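Local coordinates for putative hemin transport system, substrate-binding protein (PDB 5GIZ), which probably serves as the periplasmic heme-binding component of a bacterial heme-uptake system, capturing heme for transfer into the cell, at residues A[121-124]-A[125-129]; A[249-252]-A[253-257]; A[259-262]-A[263-267]. All blocks are in the same frame, centred on the assembly; numbering follows the deposited sequence.

Contact 1: residues A[121-124]-A[125-129]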
# COMPACT_ATOMS: atom_id res chain seq x y z
N GLY A 121 1.45 -20.89 -3.47
CA GLY A 121 1.96 -20.03 -2.38
C GLY A 121 3.46 -20.19 -2.13
O GLY A 121 4.24 -19.24 -2.01
N ALA A 122 3.89 -21.44 -2.06
CA ALA A 122 5.27 -21.65 -1.83
C ALA A 122 6.15 -21.12 -2.99
O ALA A 122 7.22 -20.59 -2.78
CB ALA A 122 5.52 -23.12 -1.62
N ALA A 123 5.66 -21.25 -4.23
CA ALA A 123 6.43 -20.76 -5.39
C ALA A 123 6.51 -19.24 -5.39
O ALA A 123 7.55 -18.66 -5.63
CB ALA A 123 5.81 -21.25 -6.68
N LEU A 124 5.37 -18.63 -5.12
CA LEU A 124 5.33 -17.15 -5.04
C LEU A 124 6.23 -16.65 -3.91
O LEU A 124 6.96 -15.67 -4.07
CB LEU A 124 3.92 -16.66 -4.82
CG LEU A 124 3.71 -15.14 -4.67
CD1 LEU A 124 4.33 -14.36 -5.85
CD2 LEU A 124 2.25 -14.78 -4.50
N LEU A 125 6.23 -17.32 -2.77
CA LEU A 125 7.06 -16.90 -1.65
C LEU A 125 8.55 -16.98 -1.99
O LEU A 125 9.34 -16.13 -1.65
CB LEU A 125 6.71 -17.72 -0.38
CG LEU A 125 7.43 -17.24 0.89
CD1 LEU A 125 6.93 -15.86 1.27
CD2 LEU A 125 7.24 -18.21 2.04
N GLN A 126 8.94 -18.04 -2.68
CA GLN A 126 10.31 -18.21 -3.06
C GLN A 126 10.76 -17.09 -4.01
O GLN A 126 11.82 -16.54 -3.85
CB GLN A 126 10.46 -19.58 -3.66
CG GLN A 126 11.82 -19.92 -4.17
CD GLN A 126 11.78 -21.26 -4.90
OE1 GLN A 126 11.21 -21.38 -5.98
NE2 GLN A 126 12.30 -22.26 -4.30
N ARG A 127 9.90 -16.72 -4.97
CA ARG A 127 10.21 -15.60 -5.91
C ARG A 127 10.31 -14.28 -5.17
O ARG A 127 11.25 -13.50 -5.33
CB ARG A 127 9.11 -15.44 -6.99
CG ARG A 127 8.90 -16.65 -7.88
CD ARG A 127 8.24 -16.35 -9.23
NE ARG A 127 6.91 -15.73 -9.17
CZ ARG A 127 5.76 -16.37 -8.95
NH1 ARG A 127 5.70 -17.69 -8.71
NH2 ARG A 127 4.63 -15.66 -8.95
N PHE A 128 9.30 -14.02 -4.34
CA PHE A 128 9.25 -12.84 -3.54
C PHE A 128 10.52 -12.69 -2.69
O PHE A 128 11.15 -11.62 -2.66
CB PHE A 128 8.00 -12.87 -2.66
CG PHE A 128 7.89 -11.71 -1.76
CD1 PHE A 128 8.49 -11.73 -0.51
CD2 PHE A 128 7.16 -10.58 -2.12
CE1 PHE A 128 8.36 -10.69 0.37
CE2 PHE A 128 7.04 -9.54 -1.25
CZ PHE A 128 7.63 -9.57 0.01
N ASP A 129 10.92 -13.78 -2.02
CA ASP A 129 12.09 -13.74 -1.15
C ASP A 129 13.39 -13.47 -1.89
O ASP A 129 14.22 -12.72 -1.43
CB ASP A 129 12.24 -15.04 -0.37
CG ASP A 129 11.23 -15.18 0.77
OD1 ASP A 129 10.52 -14.20 1.11
OD2 ASP A 129 11.14 -16.29 1.39
O HOH W 1 9.32 -19.69 -7.25
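The first half of helix 118-141 shows how an arginine can fold back along its own helix, for R127 lies over A123 and L124, four and three residues earlier. Its chain leaves with CG beside the backbone N and then bends at chi3 (-59°), which turns the guanidinium toward the start of the helix. There L124 meets it at about a right angle: CD1 of L124 stands over one face, 3.4 Å from NH2 of R127. The CA of L124 lies over that same face, offset toward the rim, and CB of A123 adds a looser touch, 4.1 Å from NH1 of R127. The guanidinium thus lies against the L124 side chain and backbone, with O of A123, on which CG of R127 rests, oblique to it.

In class III periplasmic binding proteins a single long helix joins the two lobes, and 118-141 follows that plan. Its regular i to i+4 bonds run from N of L125 to O of G121 (2.9 Å) through N of F128 to O of L124 (2.9 Å, 171° at the hydrogen). O of A123 is gripped twice, by N of R127 at 3.1 Å and by a water that donates to it at 2.6 Å. That water also donates to OE1 of Q126, but Q126 is modelled in two conformers, so the bridge is doubtful as a permanent feature. On the buried side, L124 packs on A21 and L22 of helix 13-23, whereas F128 reaches V101, V104 and I108 of helix 101-114. D129, one residue further on, forms a salt bridge with R105.

Contact 2: residues A[249-252]-A[253-257]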
# COMPACT_ATOMS: atom_id res chain seq x y z
N LEU A 249 2.37 2.04 -1.24
CA LEU A 249 1.94 1.86 0.16
C LEU A 249 1.27 0.52 0.44
O LEU A 249 0.97 0.23 1.61
CB LEU A 249 0.97 2.96 0.56
CG LEU A 249 1.47 4.41 0.47
CD1 LEU A 249 0.31 5.38 0.61
CD2 LEU A 249 2.59 4.66 1.47
N GLY A 250 1.00 -0.27 -0.60
CA GLY A 250 0.12 -1.42 -0.44
C GLY A 250 0.64 -2.58 0.39
O GLY A 250 -0.19 -3.34 0.94
N PHE A 251 1.97 -2.74 0.47
CA PHE A 251 2.54 -3.91 1.18
C PHE A 251 1.99 -5.21 0.62
O PHE A 251 1.33 -5.99 1.32
CB PHE A 251 2.36 -3.75 2.72
CG PHE A 251 3.46 -2.99 3.30
CD1 PHE A 251 3.44 -1.61 3.31
CD2 PHE A 251 4.64 -3.63 3.67
CE1 PHE A 251 4.49 -0.89 3.77
CE2 PHE A 251 5.74 -2.91 4.08
CZ PHE A 251 5.68 -1.54 4.12
N GLY A 252 2.22 -5.42 -0.67
CA GLY A 252 1.88 -6.63 -1.35
C GLY A 252 3.03 -7.30 -2.09
O GLY A 252 4.21 -7.03 -1.81
N PRO A 253 2.72 -8.17 -3.05
CA PRO A 253 3.78 -8.97 -3.67
C PRO A 253 4.78 -8.16 -4.47
O PRO A 253 5.78 -8.69 -4.91
CB PRO A 253 3.03 -10.01 -4.51
CG PRO A 253 1.69 -9.40 -4.71
CD PRO A 253 1.38 -8.57 -3.52
N ARG A 254 4.47 -6.89 -4.75
CA ARG A 254 5.43 -6.01 -5.44
C ARG A 254 6.33 -5.23 -4.52
O ARG A 254 7.07 -4.36 -4.95
CB ARG A 254 4.70 -5.02 -6.38
CG ARG A 254 3.97 -5.67 -7.55
CD ARG A 254 3.33 -4.64 -8.50
NE ARG A 254 2.25 -3.92 -7.86
CZ ARG A 254 1.74 -2.74 -8.30
NH1 ARG A 254 2.30 -2.09 -9.32
NH2 ARG A 254 0.71 -2.19 -7.68
N LEU A 255 6.31 -5.59 -3.23
CA LEU A 255 7.11 -4.84 -2.26
C LEU A 255 8.58 -4.66 -2.72
O LEU A 255 9.13 -3.60 -2.62
CB LEU A 255 7.04 -5.47 -0.86
CG LEU A 255 7.79 -4.68 0.21
CD1 LEU A 255 7.17 -3.35 0.57
CD2 LEU A 255 7.92 -5.52 1.46
N PRO A 256 9.25 -5.73 -3.18
CA PRO A 256 10.65 -5.59 -3.57
C PRO A 256 10.85 -4.56 -4.69
O PRO A 256 11.74 -3.72 -4.58
CB PRO A 256 11.04 -6.99 -4.00
CG PRO A 256 10.10 -7.87 -3.21
CD PRO A 256 8.79 -7.13 -3.29
N LEU A 257 9.96 -4.57 -5.66
CA LEU A 257 10.02 -3.57 -6.74
C LEU A 257 9.67 -2.20 -6.27
O LEU A 257 10.28 -1.23 -6.68
CB LEU A 257 9.10 -3.99 -7.88
CG LEU A 257 9.12 -3.09 -9.13
CD1 LEU A 257 10.47 -3.06 -9.79
CD2 LEU A 257 8.00 -3.58 -10.04
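Apolar packing across this turn comes from F251 and L255, four residues apart. One methyl of L255, CD1, stands over a face of the F251 ring in a CH-pi contact, 4.2 Å from the ring centroid and 27° off its normal. The approach is not quite central, since CD1 of L255 lies nearest the CE2 corner of F251, at 3.8 Å. L255 holds its CG opposite the backbone N (chi1 -177°), and this carries the branch back across the turn to the phenyl group. F251 itself is buried, with V104 and M175 among the side chains that complete its surroundings.

Backbone hydrogen bonding supplies the second kind of link. N of L255 donates to O of G252 at 2.9 Å, closing a type I beta turn through P253 and R254. The bond is bent, and the donor sits above the carbonyl plane. Just ahead of the turn, F251 has positive phi, and its own O accepts from NZ of K107.

Charged interactions involve R254, which occupies the N-cap position but uses its guanidinium away from the turn, in a salt bridge from NE to OE1 of E17 and a cation-pi contact with Y41. P253 lies against E17 and T18 as well, so this corner meets helix 13-23.

F251, with its positive phi, breaks the chain away after helix 245-249, and the type I turn leads into helix 255-269, a short connection between two helices. It borders the heme cleft: the side chains of F251 and A171, a residue that contacts heme in the loaded protein, come within about 4 Å.

Contact 3: residues A[259-262]-A[263-267]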
# COMPACT_ATOMS: atom_id res chain seq x y z
N VAL A 259 10.10 -0.95 -3.20
CA VAL A 259 11.26 -0.45 -2.46
C VAL A 259 12.42 -0.09 -3.43
O VAL A 259 12.99 0.97 -3.30
CB VAL A 259 11.68 -1.47 -1.41
CG1 VAL A 259 13.04 -1.11 -0.80
CG2 VAL A 259 10.66 -1.57 -0.30
N THR A 260 12.71 -0.91 -4.44
CA THR A 260 13.74 -0.59 -5.39
C THR A 260 13.39 0.72 -6.11
O THR A 260 14.26 1.56 -6.36
CB THR A 260 13.87 -1.74 -6.40
OG1 THR A 260 14.21 -2.92 -5.68
CG2 THR A 260 14.96 -1.47 -7.40
N THR A 261 12.13 0.90 -6.46
CA THR A 261 11.69 2.05 -7.19
C THR A 261 11.74 3.30 -6.37
O THR A 261 12.26 4.36 -6.83
CB THR A 261 10.26 1.86 -7.72
OG1 THR A 261 10.24 0.68 -8.57
CG2 THR A 261 9.75 3.05 -8.54
N LEU A 262 11.27 3.21 -5.12
CA LEU A 262 11.41 4.36 -4.24
C LEU A 262 12.90 4.77 -4.03
O LEU A 262 13.25 5.93 -4.08
CB LEU A 262 10.78 4.05 -2.90
CG LEU A 262 10.84 5.22 -1.90
CD1 LEU A 262 10.22 6.47 -2.48
CD2 LEU A 262 10.16 4.81 -0.60
N HIS A 263 13.75 3.79 -3.81
CA HIS A 263 15.17 4.05 -3.62
C HIS A 263 15.78 4.70 -4.90
O HIS A 263 16.53 5.66 -4.81
CB HIS A 263 15.92 2.74 -3.30
CG HIS A 263 17.39 2.88 -3.23
ND1 HIS A 263 18.19 2.54 -4.30
CD2 HIS A 263 18.22 3.26 -2.23
CE1 HIS A 263 19.45 2.74 -3.97
NE2 HIS A 263 19.51 3.11 -2.70
N ARG A 264 15.39 4.23 -6.08
CA ARG A 264 15.89 4.82 -7.32
C ARG A 264 15.44 6.27 -7.40
O ARG A 264 16.23 7.15 -7.71
CB ARG A 264 15.33 4.11 -8.58
CG ARG A 264 15.73 4.70 -9.92
CD ARG A 264 14.93 4.21 -11.14
NE ARG A 264 15.22 2.82 -11.40
CZ ARG A 264 14.38 1.82 -11.22
NH1 ARG A 264 13.15 2.03 -10.85
NH2 ARG A 264 14.78 0.57 -11.48
N ARG A 265 14.16 6.50 -7.14
CA ARG A 265 13.62 7.85 -7.25
C ARG A 265 14.20 8.85 -6.26
O ARG A 265 14.53 10.01 -6.58
CB ARG A 265 12.08 7.88 -7.23
CG ARG A 265 11.47 7.08 -8.40
CD ARG A 265 9.97 7.30 -8.53
NE ARG A 265 9.52 6.49 -9.63
CZ ARG A 265 8.38 6.64 -10.29
NH1 ARG A 265 7.50 7.57 -9.97
NH2 ARG A 265 8.17 5.87 -11.30
N LEU A 266 14.43 8.37 -5.06
CA LEU A 266 15.03 9.24 -4.05
C LEU A 266 16.49 9.50 -4.45
O LEU A 266 16.99 10.63 -4.27
CB LEU A 266 15.00 8.57 -2.68
CG LEU A 266 13.65 8.42 -2.01
CD1 LEU A 266 13.81 7.73 -0.69
CD2 LEU A 266 12.99 9.75 -1.72
N SER A 267 17.16 8.48 -4.97
CA SER A 267 18.55 8.59 -5.38
C SER A 267 18.73 9.57 -6.54
O SER A 267 19.69 10.39 -6.57
CB SER A 267 19.14 7.23 -5.73
OG SER A 267 19.13 6.42 -4.58
O HOH W 2 17.04 1.51 -6.78
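T261, L262 and H263 carry this contact, each facing a different flank of helix 255-269. The side chains of T261 and L262 meet residues one turn later, whereas H263 reaches back to V259 and T260. L262 works through its branch: CD1 lies 4.0 Å from CG of L266, and the two leucines pack obliquely. Their first torsions differ, with CG of L262 opposite the backbone N (chi1 -179°) and that of L266 turned beside it, so that L266 leans back over O of L262. The same O accepts N of L266 at 2.9 Å.

T261 divides its two branches. Its OG1 bonds back to O of L257, a common way for a helical threonine to satisfy its hydroxyl, while CG2 lies alongside the extended chain of R265, 3.6 Å from NE. The two side chains point the same way, and the arginine's far end is held by NH1 bonding to O of S242. R264, bent at chi3, brings NH1 only to 3.9 Å from OG1 of T261, a loose approach.

H263 donates its N to O of V259 at 3.0 Å, and its CB lies 3.4 Å from that same O of V259. A water in the ring plane is hydrogen-bonded to ND1 of H263 at 2.9 Å and donates to O of T260, while NE2 bonds to O of R142. Further support comes from within 263-267: OG of S267 stands over the centre of one ring face and donates to O of H263 at 2.7 Å. That carbonyl takes N of S267 as well, the two donors coming from opposite faces of its plane.

Around the helix, different sides meet different elements: V259 and H263 press on V139 of helix 118-141, V259 and L262 on M175 of helix 171-178, and T261 and R265 on L243 of strand 240-243.

Read from the N terminus, the three contacts come in series, none nesting within or crossing another. Contact 1 lies on the early turns of the interlobe helix 118-141 and contact 3 within helix 255-269, so both are intrahelical and close no loop. Contact 2 does close one, the turn between helices 245-249 and 255-269, and its last residue stands just two positions before contact 3 begins. Distant in sequence, contacts 1 and 2 nevertheless touch: CE2 of F128 lies 3.6 Å from CD of P256, which packs the long helix against the start of helix 255-269. Contacts 1 and 3 remain about 9 Å apart at their nearest atoms.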